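Local atomic coordinates of putative beta-glucosidase (Bifidobacterium adolescentis, PDB entry 5WAB), a protein that hydrolyses beta-glucosidic linkages as a family 3 glycoside hydrolase and probably also releases terminal arabinopyranose from ginsenosides. Residues Y530-D535 / P598-K603; F551-V556 / V568-T573; V558-A563 / V661-D666; V584-A589 / F620-R625; K592-R597 / F627-E632. All blocks are in the same frame, centred on the assembly; numbering follows the deposited sequence.

Contact 1 of 5, residues Y530-D535 / P598-K603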
# COMPACT_ATOMS: atom_id res chain seq x y z
N TYR A 530 -8.40 -14.94 -6.08
CA TYR A 530 -9.07 -15.61 -7.19
C TYR A 530 -8.13 -16.60 -7.88
O TYR A 530 -8.52 -17.73 -8.18
CB TYR A 530 -9.59 -14.58 -8.20
CG TYR A 530 -10.07 -15.21 -9.48
CD1 TYR A 530 -11.33 -15.78 -9.57
CD2 TYR A 530 -9.25 -15.27 -10.61
CE1 TYR A 530 -11.78 -16.36 -10.73
CE2 TYR A 530 -9.69 -15.86 -11.78
CZ TYR A 530 -10.95 -16.41 -11.83
OH TYR A 530 -11.39 -16.99 -12.99
N TYR A 531 -6.89 -16.17 -8.15
CA TYR A 531 -5.97 -17.00 -8.92
C TYR A 531 -5.68 -18.31 -8.21
O TYR A 531 -5.70 -19.38 -8.83
CB TYR A 531 -4.66 -16.24 -9.16
CG TYR A 531 -4.78 -15.04 -10.08
CD1 TYR A 531 -5.32 -15.15 -11.36
CD2 TYR A 531 -4.38 -13.78 -9.65
CE1 TYR A 531 -5.43 -14.04 -12.19
CE2 TYR A 531 -4.49 -12.67 -10.46
CZ TYR A 531 -5.01 -12.80 -11.72
OH TYR A 531 -5.11 -11.68 -12.51
N ASP A 532 -5.43 -18.26 -6.90
CA ASP A 532 -5.07 -19.46 -6.16
C ASP A 532 -6.26 -20.37 -5.90
O ASP A 532 -6.06 -21.55 -5.58
CB ASP A 532 -4.39 -19.07 -4.84
CG ASP A 532 -3.13 -18.24 -5.05
OD1 ASP A 532 -2.69 -18.06 -6.22
OD2 ASP A 532 -2.57 -17.74 -4.05
N THR A 533 -7.47 -19.87 -6.03
CA THR A 533 -8.66 -20.68 -5.80
C THR A 533 -9.12 -21.43 -7.04
O THR A 533 -9.61 -22.56 -6.92
CB THR A 533 -9.80 -19.79 -5.29
OG1 THR A 533 -9.33 -19.04 -4.16
CG2 THR A 533 -11.01 -20.63 -4.89
N TYR A 534 -8.95 -20.83 -8.22
CA TYR A 534 -9.43 -21.43 -9.47
C TYR A 534 -8.28 -21.93 -10.34
O TYR A 534 -8.47 -22.14 -11.54
CB TYR A 534 -10.29 -20.42 -10.22
CG TYR A 534 -11.56 -20.10 -9.48
CD1 TYR A 534 -11.58 -19.11 -8.51
CD2 TYR A 534 -12.72 -20.83 -9.70
CE1 TYR A 534 -12.73 -18.83 -7.80
CE2 TYR A 534 -13.88 -20.55 -9.00
CZ TYR A 534 -13.88 -19.55 -8.05
OH TYR A 534 -15.03 -19.27 -7.35
N ASP A 535 -7.11 -22.15 -9.74
CA ASP A 535 -5.98 -22.82 -10.40
C ASP A 535 -5.60 -22.13 -11.71
O ASP A 535 -5.50 -22.76 -12.76
CB ASP A 535 -6.29 -24.30 -10.63
CG ASP A 535 -5.06 -25.11 -10.93
OD1 ASP A 535 -3.96 -24.64 -10.54
OD2 ASP A 535 -5.17 -26.18 -11.58
N PRO A 598 -11.61 -17.86 -0.57
CA PRO A 598 -10.39 -18.18 -1.32
C PRO A 598 -9.68 -19.38 -0.72
O PRO A 598 -9.82 -19.70 0.47
CB PRO A 598 -9.54 -16.91 -1.16
CG PRO A 598 -10.53 -15.83 -0.83
CD PRO A 598 -11.60 -16.49 -0.03
N LYS A 599 -8.88 -20.06 -1.55
CA LYS A 599 -8.20 -21.26 -1.08
C LYS A 599 -7.31 -20.93 0.12
O LYS A 599 -7.28 -21.69 1.10
CB LYS A 599 -7.37 -21.90 -2.19
CG LYS A 599 -6.91 -23.31 -1.83
CD LYS A 599 -6.41 -24.07 -3.04
CE LYS A 599 -5.00 -23.63 -3.42
NZ LYS A 599 -4.49 -24.33 -4.63
N HIS A 600 -6.59 -19.82 0.07
CA HIS A 600 -5.85 -19.38 1.25
C HIS A 600 -5.74 -17.86 1.24
O HIS A 600 -5.92 -17.20 0.21
CB HIS A 600 -4.46 -20.03 1.32
CG HIS A 600 -3.59 -19.77 0.12
ND1 HIS A 600 -2.26 -20.09 0.09
CD2 HIS A 600 -3.87 -19.20 -1.08
CE1 HIS A 600 -1.75 -19.74 -1.08
NE2 HIS A 600 -2.71 -19.20 -1.80
N GLU A 601 -5.44 -17.30 2.42
CA GLU A 601 -5.28 -15.87 2.62
C GLU A 601 -4.09 -15.61 3.52
O GLU A 601 -3.86 -16.36 4.47
CB GLU A 601 -6.55 -15.24 3.22
CG GLU A 601 -7.78 -15.29 2.32
CD GLU A 601 -8.96 -14.54 2.90
OE1 GLU A 601 -8.74 -13.50 3.55
OE2 GLU A 601 -10.12 -14.99 2.69
N LEU A 602 -3.34 -14.55 3.22
CA LEU A 602 -2.18 -14.20 4.04
C LEU A 602 -2.63 -13.75 5.43
O LEU A 602 -3.45 -12.83 5.55
CB LEU A 602 -1.37 -13.10 3.37
CG LEU A 602 -0.14 -12.68 4.18
CD1 LEU A 602 0.98 -13.70 4.00
CD2 LEU A 602 0.31 -11.30 3.80
N LYS A 603 -2.06 -14.37 6.47
CA LYS A 603 -2.42 -14.05 7.85
C LYS A 603 -1.21 -13.78 8.75
O LYS A 603 -1.37 -13.71 9.97
CB LYS A 603 -3.29 -15.15 8.46
CG LYS A 603 -4.68 -15.26 7.84
CD LYS A 603 -5.47 -13.96 8.00
CE LYS A 603 -6.88 -14.10 7.44
NZ LYS A 603 -7.69 -12.87 7.66

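Contact 2 of 5, residues F551-V556 / V568-T573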
# COMPACT_ATOMS: atom_id res chain seq x y z
N PHE A 551 17.66 -20.27 1.27
CA PHE A 551 17.09 -20.45 2.60
C PHE A 551 16.33 -21.76 2.66
O PHE A 551 15.85 -22.27 1.64
CB PHE A 551 16.18 -19.27 2.98
CG PHE A 551 16.89 -17.94 3.01
CD1 PHE A 551 17.05 -17.20 1.85
CD2 PHE A 551 17.43 -17.46 4.19
CE1 PHE A 551 17.72 -15.99 1.87
CE2 PHE A 551 18.10 -16.24 4.22
CZ PHE A 551 18.25 -15.51 3.05
N ALA A 552 16.22 -22.30 3.87
CA ALA A 552 15.49 -23.54 4.12
C ALA A 552 14.64 -23.36 5.37
O ALA A 552 15.08 -22.74 6.34
CB ALA A 552 16.44 -24.73 4.29
N ILE A 553 13.43 -23.89 5.33
CA ILE A 553 12.49 -23.81 6.44
C ILE A 553 12.24 -25.22 6.97
O ILE A 553 11.89 -26.13 6.21
CB ILE A 553 11.17 -23.14 6.02
CG1 ILE A 553 11.43 -21.69 5.62
CG2 ILE A 553 10.15 -23.20 7.14
CD1 ILE A 553 10.21 -20.98 5.11
N ASP A 554 12.42 -25.40 8.28
CA ASP A 554 12.10 -26.66 8.93
C ASP A 554 11.64 -26.36 10.35
O ASP A 554 11.51 -25.20 10.74
CB ASP A 554 13.30 -27.62 8.89
CG ASP A 554 14.56 -27.01 9.49
OD1 ASP A 554 14.50 -25.89 10.03
OD2 ASP A 554 15.62 -27.68 9.43
N GLY A 555 11.42 -27.42 11.12
CA GLY A 555 10.95 -27.23 12.48
C GLY A 555 9.61 -26.53 12.58
O GLY A 555 9.33 -25.88 13.58
N VAL A 556 8.78 -26.65 11.54
CA VAL A 556 7.49 -25.97 11.54
C VAL A 556 6.54 -26.72 12.47
O VAL A 556 6.34 -27.94 12.33
CB VAL A 556 6.91 -25.88 10.12
CG1 VAL A 556 5.53 -25.26 10.15
CG2 VAL A 556 7.83 -25.08 9.23
N VAL A 568 2.05 -20.58 15.56
CA VAL A 568 2.94 -21.15 14.55
C VAL A 568 4.38 -20.97 15.00
O VAL A 568 4.77 -19.89 15.46
CB VAL A 568 2.74 -20.49 13.18
CG1 VAL A 568 3.55 -21.24 12.14
CG2 VAL A 568 1.28 -20.51 12.82
N THR A 569 5.17 -22.02 14.85
CA THR A 569 6.58 -21.96 15.19
C THR A 569 7.36 -22.56 14.03
O THR A 569 6.99 -23.63 13.54
CB THR A 569 6.80 -22.73 16.48
OG1 THR A 569 5.78 -22.33 17.41
CG2 THR A 569 8.21 -22.46 17.11
N ALA A 570 8.42 -21.88 13.59
CA ALA A 570 9.22 -22.35 12.46
C ALA A 570 10.65 -21.83 12.56
O ALA A 570 10.91 -20.80 13.19
CB ALA A 570 8.60 -21.91 11.13
N THR A 571 11.57 -22.53 11.90
CA THR A 571 12.97 -22.13 11.81
C THR A 571 13.33 -21.87 10.36
O THR A 571 13.07 -22.71 9.49
CB THR A 571 13.91 -23.21 12.35
OG1 THR A 571 13.63 -23.47 13.74
CG2 THR A 571 15.37 -22.75 12.22
N VAL A 572 13.96 -20.73 10.10
CA VAL A 572 14.45 -20.38 8.77
C VAL A 572 15.97 -20.26 8.85
O VAL A 572 16.50 -19.70 9.81
CB VAL A 572 13.80 -19.09 8.25
CG1 VAL A 572 13.94 -17.97 9.27
CG2 VAL A 572 14.38 -18.68 6.90
N THR A 573 16.66 -20.80 7.84
CA THR A 573 18.11 -20.91 7.88
C THR A 573 18.70 -20.44 6.56
O THR A 573 18.22 -20.82 5.49
CB THR A 573 18.53 -22.35 8.15
OG1 THR A 573 17.85 -22.84 9.32
CG2 THR A 573 20.04 -22.44 8.37

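Contact 3 of 5, residues V558-A563 / V661-D666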
# COMPACT_ATOMS: atom_id res chain seq x y z
N VAL A 558 2.67 -26.11 14.38
CA VAL A 558 1.47 -25.32 14.60
C VAL A 558 0.71 -25.95 15.76
O VAL A 558 0.46 -27.17 15.75
CB VAL A 558 0.60 -25.25 13.32
CG1 VAL A 558 -0.61 -24.36 13.54
CG2 VAL A 558 1.43 -24.76 12.14
N ALA A 559 0.37 -25.15 16.76
CA ALA A 559 -0.28 -25.64 17.96
C ALA A 559 -1.52 -24.80 18.25
O ALA A 559 -1.50 -23.57 18.11
CB ALA A 559 0.67 -25.62 19.16
N LYS A 560 -2.59 -25.47 18.63
CA LYS A 560 -3.82 -24.79 19.03
C LYS A 560 -3.63 -24.17 20.41
O LYS A 560 -3.10 -24.81 21.32
CB LYS A 560 -4.98 -25.79 19.02
CG LYS A 560 -6.36 -25.21 19.20
CD LYS A 560 -7.39 -26.33 19.01
CE LYS A 560 -8.82 -25.84 19.15
NZ LYS A 560 -9.81 -26.92 18.92
N THR A 561 -4.04 -22.91 20.56
CA THR A 561 -3.87 -22.18 21.82
C THR A 561 -5.19 -21.75 22.45
O THR A 561 -5.17 -21.00 23.44
CB THR A 561 -2.97 -20.96 21.61
OG1 THR A 561 -3.54 -20.10 20.61
CG2 THR A 561 -1.57 -21.39 21.19
N GLY A 562 -6.31 -22.18 21.91
CA GLY A 562 -7.60 -21.80 22.46
C GLY A 562 -8.71 -22.48 21.69
O GLY A 562 -8.46 -23.36 20.87
N ALA A 563 -9.94 -22.08 21.98
CA ALA A 563 -11.08 -22.63 21.26
C ALA A 563 -10.97 -22.36 19.76
O ALA A 563 -11.35 -23.20 18.95
CB ALA A 563 -12.39 -22.07 21.82
N VAL A 661 -4.99 -27.68 11.78
CA VAL A 661 -5.56 -27.45 13.10
C VAL A 661 -7.07 -27.53 12.99
O VAL A 661 -7.66 -27.17 11.97
CB VAL A 661 -5.12 -26.10 13.70
CG1 VAL A 661 -3.63 -26.10 13.90
CG2 VAL A 661 -5.53 -24.95 12.80
N THR A 662 -7.69 -28.03 14.05
CA THR A 662 -9.14 -28.16 14.14
C THR A 662 -9.66 -27.19 15.20
O THR A 662 -9.26 -27.26 16.36
CB THR A 662 -9.52 -29.60 14.48
OG1 THR A 662 -8.92 -30.49 13.53
CG2 THR A 662 -11.04 -29.78 14.44
N LEU A 663 -10.53 -26.27 14.78
CA LEU A 663 -11.08 -25.27 15.68
C LEU A 663 -12.50 -25.63 16.09
O LEU A 663 -13.18 -26.40 15.42
CB LEU A 663 -11.06 -23.89 15.02
CG LEU A 663 -9.70 -23.44 14.49
CD1 LEU A 663 -9.80 -22.02 13.98
CD2 LEU A 663 -8.62 -23.57 15.55
N ASP A 664 -12.94 -25.06 17.22
CA ASP A 664 -14.25 -25.39 17.77
C ASP A 664 -15.39 -24.60 17.14
O ASP A 664 -16.54 -25.03 17.23
CB ASP A 664 -14.30 -25.14 19.28
CG ASP A 664 -13.17 -25.80 20.03
OD1 ASP A 664 -12.54 -26.73 19.47
OD2 ASP A 664 -12.94 -25.41 21.19
N GLY A 665 -15.11 -23.48 16.50
CA GLY A 665 -16.17 -22.54 16.15
C GLY A 665 -16.50 -21.60 17.30
O GLY A 665 -16.33 -21.92 18.48
N ASP A 666 -17.00 -20.42 16.95
CA ASP A 666 -17.23 -19.37 17.94
C ASP A 666 -18.58 -19.48 18.64
O ASP A 666 -18.89 -18.62 19.47
CB ASP A 666 -17.08 -17.99 17.30
CG ASP A 666 -17.99 -17.78 16.11
OD1 ASP A 666 -19.03 -18.47 16.01
OD2 ASP A 666 -17.67 -16.92 15.27

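Contact 4 of 5, residues V584-A589 / F620-R625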
# COMPACT_ATOMS: atom_id res chain seq x y z
N VAL A 584 9.36 -14.89 5.57
CA VAL A 584 8.52 -16.06 5.76
C VAL A 584 7.06 -15.61 5.81
O VAL A 584 6.73 -14.61 6.46
CB VAL A 584 8.91 -16.82 7.03
CG1 VAL A 584 8.00 -18.03 7.25
CG2 VAL A 584 10.37 -17.26 6.96
N GLN A 585 6.19 -16.36 5.14
CA GLN A 585 4.79 -15.98 4.99
C GLN A 585 3.91 -17.12 5.49
O GLN A 585 4.20 -18.29 5.26
CB GLN A 585 4.47 -15.65 3.52
CG GLN A 585 5.47 -14.68 2.90
CD GLN A 585 5.34 -14.53 1.39
OE1 GLN A 585 4.28 -14.76 0.82
NE2 GLN A 585 6.43 -14.13 0.75
N VAL A 586 2.83 -16.75 6.17
CA VAL A 586 1.87 -17.71 6.72
C VAL A 586 0.52 -17.46 6.07
O VAL A 586 0.03 -16.33 6.07
CB VAL A 586 1.76 -17.60 8.26
CG1 VAL A 586 0.66 -18.52 8.78
CG2 VAL A 586 3.09 -17.94 8.91
N TYR A 587 -0.05 -18.51 5.49
CA TYR A 587 -1.38 -18.48 4.90
C TYR A 587 -2.31 -19.42 5.65
O TYR A 587 -1.86 -20.42 6.23
CB TYR A 587 -1.33 -18.86 3.41
CG TYR A 587 -0.52 -17.91 2.56
CD1 TYR A 587 0.86 -17.99 2.51
CD2 TYR A 587 -1.15 -16.94 1.79
CE1 TYR A 587 1.60 -17.12 1.74
CE2 TYR A 587 -0.42 -16.07 1.02
CZ TYR A 587 0.95 -16.16 1.00
OH TYR A 587 1.68 -15.29 0.22
N VAL A 588 -3.60 -19.10 5.66
CA VAL A 588 -4.60 -19.97 6.26
C VAL A 588 -5.48 -20.51 5.14
O VAL A 588 -6.11 -19.73 4.41
CB VAL A 588 -5.45 -19.24 7.32
CG1 VAL A 588 -6.67 -20.06 7.68
CG2 VAL A 588 -4.60 -18.96 8.55
N ALA A 589 -5.51 -21.83 5.00
CA ALA A 589 -6.31 -22.50 3.97
C ALA A 589 -7.49 -23.19 4.63
O ALA A 589 -7.34 -24.29 5.18
CB ALA A 589 -5.46 -23.51 3.19
N PHE A 620 4.46 -17.06 14.91
CA PHE A 620 3.31 -16.33 14.41
C PHE A 620 2.12 -16.62 15.31
O PHE A 620 1.83 -17.79 15.60
CB PHE A 620 2.97 -16.73 12.97
CG PHE A 620 4.11 -16.57 11.99
CD1 PHE A 620 4.27 -15.41 11.26
CD2 PHE A 620 5.02 -17.61 11.79
CE1 PHE A 620 5.31 -15.27 10.35
CE2 PHE A 620 6.05 -17.48 10.88
CZ PHE A 620 6.20 -16.31 10.16
N ASP A 621 1.45 -15.57 15.77
CA ASP A 621 0.17 -15.70 16.46
C ASP A 621 -0.95 -15.62 15.42
O ASP A 621 -0.95 -14.74 14.57
CB ASP A 621 -0.00 -14.60 17.50
CG ASP A 621 0.73 -14.89 18.80
OD1 ASP A 621 0.95 -16.09 19.11
OD2 ASP A 621 1.09 -13.93 19.51
N LEU A 622 -1.90 -16.55 15.51
CA LEU A 622 -3.06 -16.58 14.63
C LEU A 622 -4.30 -16.43 15.50
O LEU A 622 -4.77 -17.40 16.10
CB LEU A 622 -3.11 -17.88 13.82
CG LEU A 622 -2.00 -18.08 12.79
CD1 LEU A 622 -2.14 -19.43 12.07
CD2 LEU A 622 -2.00 -16.94 11.78
N ASP A 623 -4.83 -15.21 15.59
CA ASP A 623 -6.00 -14.98 16.42
C ASP A 623 -7.25 -15.51 15.72
O ASP A 623 -7.19 -16.09 14.64
CB ASP A 623 -6.14 -13.49 16.75
CG ASP A 623 -6.25 -12.61 15.51
OD1 ASP A 623 -6.50 -13.13 14.40
OD2 ASP A 623 -6.10 -11.38 15.65
N GLU A 624 -8.41 -15.28 16.34
CA GLU A 624 -9.65 -15.76 15.76
C GLU A 624 -9.92 -15.14 14.40
O GLU A 624 -10.53 -15.78 13.53
CB GLU A 624 -10.81 -15.50 16.72
CG GLU A 624 -10.69 -16.24 18.03
CD GLU A 624 -11.90 -16.04 18.93
OE1 GLU A 624 -12.77 -15.22 18.57
OE2 GLU A 624 -11.98 -16.69 19.99
N ARG A 625 -9.50 -13.89 14.19
CA ARG A 625 -9.70 -13.24 12.90
C ARG A 625 -8.86 -13.87 11.78
O ARG A 625 -9.17 -13.67 10.60
CB ARG A 625 -9.38 -11.75 13.01
CG ARG A 625 -10.50 -10.92 13.65
CD ARG A 625 -11.67 -10.73 12.69
NE ARG A 625 -11.27 -10.02 11.48
CZ ARG A 625 -11.24 -8.70 11.35
NH1 ARG A 625 -11.60 -7.93 12.37
NH2 ARG A 625 -10.84 -8.15 10.21

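Contact 5 of 5, residues K592-R597 / F627-E632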
# COMPACT_ATOMS: atom_id res chain seq x y z
N LYS A 592 -14.05 -26.52 3.45
CA LYS A 592 -15.34 -26.15 2.88
C LYS A 592 -16.19 -25.47 3.95
O LYS A 592 -16.39 -26.01 5.04
CB LYS A 592 -16.05 -27.38 2.33
CG LYS A 592 -17.41 -27.06 1.72
CD LYS A 592 -17.29 -26.10 0.54
CE LYS A 592 -18.64 -25.72 -0.06
NZ LYS A 592 -19.40 -26.89 -0.60
N ALA A 593 -16.70 -24.29 3.62
CA ALA A 593 -17.46 -23.46 4.55
C ALA A 593 -18.83 -23.14 3.98
O ALA A 593 -19.13 -23.40 2.81
CB ALA A 593 -16.71 -22.16 4.88
N ALA A 594 -19.68 -22.55 4.83
CA ALA A 594 -21.01 -22.15 4.41
C ALA A 594 -21.00 -21.00 3.42
O ALA A 594 -22.03 -20.72 2.80
CB ALA A 594 -21.86 -21.76 5.62
N VAL A 595 -19.86 -20.32 3.27
CA VAL A 595 -19.71 -19.25 2.30
C VAL A 595 -18.51 -19.56 1.41
O VAL A 595 -17.64 -20.36 1.76
CB VAL A 595 -19.55 -17.87 2.96
CG1 VAL A 595 -20.74 -17.57 3.85
CG2 VAL A 595 -18.25 -17.81 3.76
N ALA A 596 -18.48 -18.91 0.25
CA ALA A 596 -17.35 -19.02 -0.66
C ALA A 596 -16.14 -18.30 -0.07
O ALA A 596 -16.25 -17.16 0.40
CB ALA A 596 -17.71 -18.45 -2.02
N ARG A 597 -14.99 -18.97 -0.09
CA ARG A 597 -13.75 -18.43 0.46
C ARG A 597 -12.59 -18.76 -0.47
O ARG A 597 -12.58 -19.82 -1.11
CB ARG A 597 -13.47 -18.99 1.86
CG ARG A 597 -14.62 -18.83 2.84
CD ARG A 597 -14.13 -18.97 4.27
NE ARG A 597 -13.16 -17.92 4.59
CZ ARG A 597 -12.46 -17.88 5.71
NH1 ARG A 597 -12.62 -18.82 6.63
NH2 ARG A 597 -11.60 -16.89 5.92
N PHE A 627 -8.98 -16.90 11.13
CA PHE A 627 -9.80 -18.01 10.68
C PHE A 627 -11.25 -17.61 10.43
O PHE A 627 -12.09 -18.48 10.16
CB PHE A 627 -9.77 -19.15 11.70
CG PHE A 627 -8.38 -19.63 12.04
CD1 PHE A 627 -7.74 -20.55 11.23
CD2 PHE A 627 -7.73 -19.16 13.16
CE1 PHE A 627 -6.47 -20.99 11.53
CE2 PHE A 627 -6.46 -19.59 13.47
CZ PHE A 627 -5.83 -20.51 12.65
N ALA A 628 -11.57 -16.32 10.48
CA ALA A 628 -12.96 -15.87 10.46
C ALA A 628 -13.29 -15.16 9.16
O ALA A 628 -12.51 -14.34 8.67
CB ALA A 628 -13.24 -14.94 11.64
N TYR A 629 -14.47 -15.45 8.62
CA TYR A 629 -15.02 -14.68 7.52
C TYR A 629 -16.14 -13.80 8.04
O TYR A 629 -16.65 -13.99 9.14
CB TYR A 629 -15.53 -15.60 6.39
CG TYR A 629 -16.58 -16.61 6.80
CD1 TYR A 629 -17.92 -16.26 6.90
CD2 TYR A 629 -16.23 -17.94 7.08
CE1 TYR A 629 -18.89 -17.19 7.26
CE2 TYR A 629 -17.18 -18.87 7.45
CZ TYR A 629 -18.51 -18.49 7.54
OH TYR A 629 -19.46 -19.42 7.90
N TRP A 630 -16.53 -12.83 7.22
CA TRP A 630 -17.69 -12.02 7.55
C TRP A 630 -18.95 -12.75 7.12
O TRP A 630 -19.09 -13.15 5.96
CB TRP A 630 -17.61 -10.65 6.87
CG TRP A 630 -18.72 -9.76 7.31
CD1 TRP A 630 -19.89 -9.52 6.65
CD2 TRP A 630 -18.78 -9.01 8.52
NE1 TRP A 630 -20.67 -8.66 7.38
CE2 TRP A 630 -20.01 -8.33 8.53
CE3 TRP A 630 -17.90 -8.84 9.60
CZ2 TRP A 630 -20.39 -7.49 9.58
CZ3 TRP A 630 -18.28 -8.01 10.63
CH2 TRP A 630 -19.51 -7.35 10.62
N SER A 631 -19.88 -12.92 8.06
CA SER A 631 -21.16 -13.56 7.77
C SER A 631 -22.23 -12.48 7.70
O SER A 631 -22.49 -11.80 8.70
CB SER A 631 -21.52 -14.60 8.83
OG SER A 631 -22.83 -15.10 8.62
N GLU A 632 -22.86 -12.35 6.54
CA GLU A 632 -23.98 -11.42 6.45
C GLU A 632 -25.19 -11.96 7.18
O GLU A 632 -26.08 -11.19 7.55
CB GLU A 632 -24.32 -11.14 4.98
CG GLU A 632 -23.18 -10.51 4.21
CD GLU A 632 -23.55 -10.16 2.78
OE1 GLU A 632 -24.75 -10.21 2.45
OE2 GLU A 632 -22.63 -9.83 1.99

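Contact 1 of 5, residues Y530-D535 / P598-K603
His600 and Asp532 make the most direct polar link between the two segments: His600 NE2 donates to Asp532 OD2 at 2.7 Å, with an N-H...O angle of 160°. The carboxylate oxygen lies close to the plane of the imidazole ring, whereas the nitrogen meets the anti side of the carboxylate and stands somewhat out of its plane; the two planes are turned 55° apart. CG of His600 sits between its backbone N and carbonyl carbon (chi1 58°), and this brings NE2 within bonding distance of the aspartate. Both residues are buried and each has a second partner, Arg653 at Asp532 OD1 and Glu647 at His600 ND1. Such a chain of charges probably encourages a protonated imidazole and fixes its rotation.

The second bond runs from Lys599 N to Thr533 OG1 at 2.8 Å. A threonine hydroxyl suits this place because it can serve two backbones, here also bonding to Arg529 O in the preceding helix. Packing follows outward: Pro598 CA rests 3.2 Å from Thr533 OG1, and the Lys599 chain, bent at chi3, lays CE 3.2 Å from Asp532 O.

The contact is an interdomain joint, where the turn after helix 528-531 of the family 3 C-terminal domain is pinned to the fibronectin type III-like domain by a histidine-carboxylate hydrogen bond.

Contact 2 of 5, residues F551-V556 / V568-T573
Asp554 and Thr571 face each other as an antiparallel hydrogen-bonded pair, their side chains crossing on the same face of the sheet as Ala552 and Thr573. The aspartate's CG lies between backbone N and carbonyl carbon (chi1 55°), which brings OD1 to 3.6 Å from Thr571 CB, a contact with the base of the threonine rather than its hydroxyl. Polar and beta-branched residues suit this more exposed face, since threonine favours extended backbone and tolerates water.

On the other face Ile553 and Val572 form a non-hydrogen-bonded pair, with Ile553 CG1 4.4 Å from Val572 CB. Farther along, Val556 CG2 meets Ala570 CB at 3.8 Å, the small alanine accepting the valine branch. At the opposite end the Phe551 ring reaches Val572 CG2 obliquely, CD2 lying 4.3 Å from it. Val572 also touches Val584, while Ile553 and Val556 touch Ala656 and Ala657, so this face looks inward to the second sheet.

Beneath the side chains, Ala552 and Thr573 exchange two backbone bonds, and so do Asp554 and Thr571, with Thr571 N to Asp554 O at 2.9 Å. The regular pairing stops at Gly555, whose positive phi (61°) shifts the strand before Val556 CA approaches Thr569 O at 3.1 Å. This is the antiparallel beta hairpin that forms one edge of the fibronectin type III-like sandwich.

Contact 3 of 5, residues V558-A563 / V661-D666
Val558 opens the contact by setting its CG1 methyl 3.5 Å from CG1 of Val661, the two branched side chains crossing at about a right angle. Compact valines suit this position between the sheets, where Val661 is buried and Val558 also packs on Val568 and Val646. Lys560, next to face the partner strand, has its CG anti to the backbone N (chi1 -171°) and a fully extended chain beyond, which carries NZ past the backbone to two acceptors: Thr662 O at 2.6 Å and Asp664 OD1 at 2.8 Å. The latter is a salt bridge, approached from above the carboxylate plane. A long lysine is apt because these strands belong to opposing sheets of the beta sandwich, their segment axes 7.7 Å apart and only 21° from parallel, so no backbone ladder joins them there. Beyond the strand, Ala563 draws the two chains together: its O accepts from Asp664 N at 3.0 Å in a nearly straight bond of 169°. Its CB lies 3.4 Å from Asp664 OD2, a proximity that the small side chain allows.

Contact 4 of 5, residues V584-A589 / F620-R625
Phe620 is thrust from its strand towards Val584 and Val586. With CG anti to the carbonyl carbon (chi1 -56°), the ring lies across Val586 and its far end comes to Val584. From CB the side chain leads to CG, which already lies 3.5 Å from Val586 CG2. That methyl sits over the middle of the ring, 3.4 Å from the centroid and 7° off the normal, a CH-pi contact in which all six ring carbons take part. CD2 meets it at 3.5 Å, and CZ reaches Val584 CG1 at 3.8 Å, obliquely. A flat aromatic suits the place because it spans two valines in successive inward positions of the facing strand. Replacing it with an alanine would probably open a gap between the sheets and deprive the Val586 methyl of its aromatic seat. Leu622 continues the row, its CD2 4.3 Å from Val586 CG1 and its CD1 4.3 Å from Val588 CG2. The cluster lies between strand 580-590 in one sheet and strand 615-622 in the other, flanked by Val568 of strand 566-574 and Val646 of strand 642-648.

Contact 5 of 5, residues K592-R597 / F627-E632
Val595 and Tyr629 supply the CH-pi part of the contact. CG2 of the valine stands over the centre of the phenol ring, 3.5 Å from the centroid and 10° off its normal. Tyr629 CG lies between its backbone N and carbonyl carbon (chi1 57°), which presents one face of the ring to that methyl.

Apolar packing adds Ala593, whose CB is 4.2 Å from Tyr629 CE2; a small residue fits there as the loop passes the ring.

Arg597 contributes van der Waals and electrostatic contact. Its chain, bent at chi3, crosses the tyrosine at about a right angle, CD lying 3.7 Å from Tyr629 CD2. The guanidinium plane is 63° from that of the ring, and one of its faces lies against Tyr629 CB. NH1 sits at the ring edge and 3.6 Å from Phe627 O, longer than a hydrogen bond, although the carbonyl would probably still attract its charge. A leucine in its place would probably lose that attraction and leave the flank of Tyr629 less well covered.

The phenol OH is held by Glu640 and His638. The contact thus ties the loop between strands 580-590 and 601-610 to strand 628-631, which pairs with strand 636-639, while helix 173-180 packs against both Val595 and Tyr629.

How the contacts relate
Contacts 2, 3 and 4 lie in the beta sandwich of the fibronectin type III-like domain; contact 5 joins a loop of that domain to a small two-stranded sheet; contact 1 joins the domain to the preceding one. Contact 2 builds a hairpin in the three-stranded sheet; contacts 3 and 4, centres about 12 Å apart, bridge this sheet to the four-stranded one. Contacts 1 and 4 meet where strands 601-610 and 580-590 pair, and Phe627 of contact 5 packs on contacts 3 and 4, both 4 and 5 being nested along the chain within contact 3. Contacts 1 and 5, with centres about 13 Å apart, touch where Thr533 packs on the backbone of Arg597, so the loop held by contact 5 runs directly into the interdomain joint.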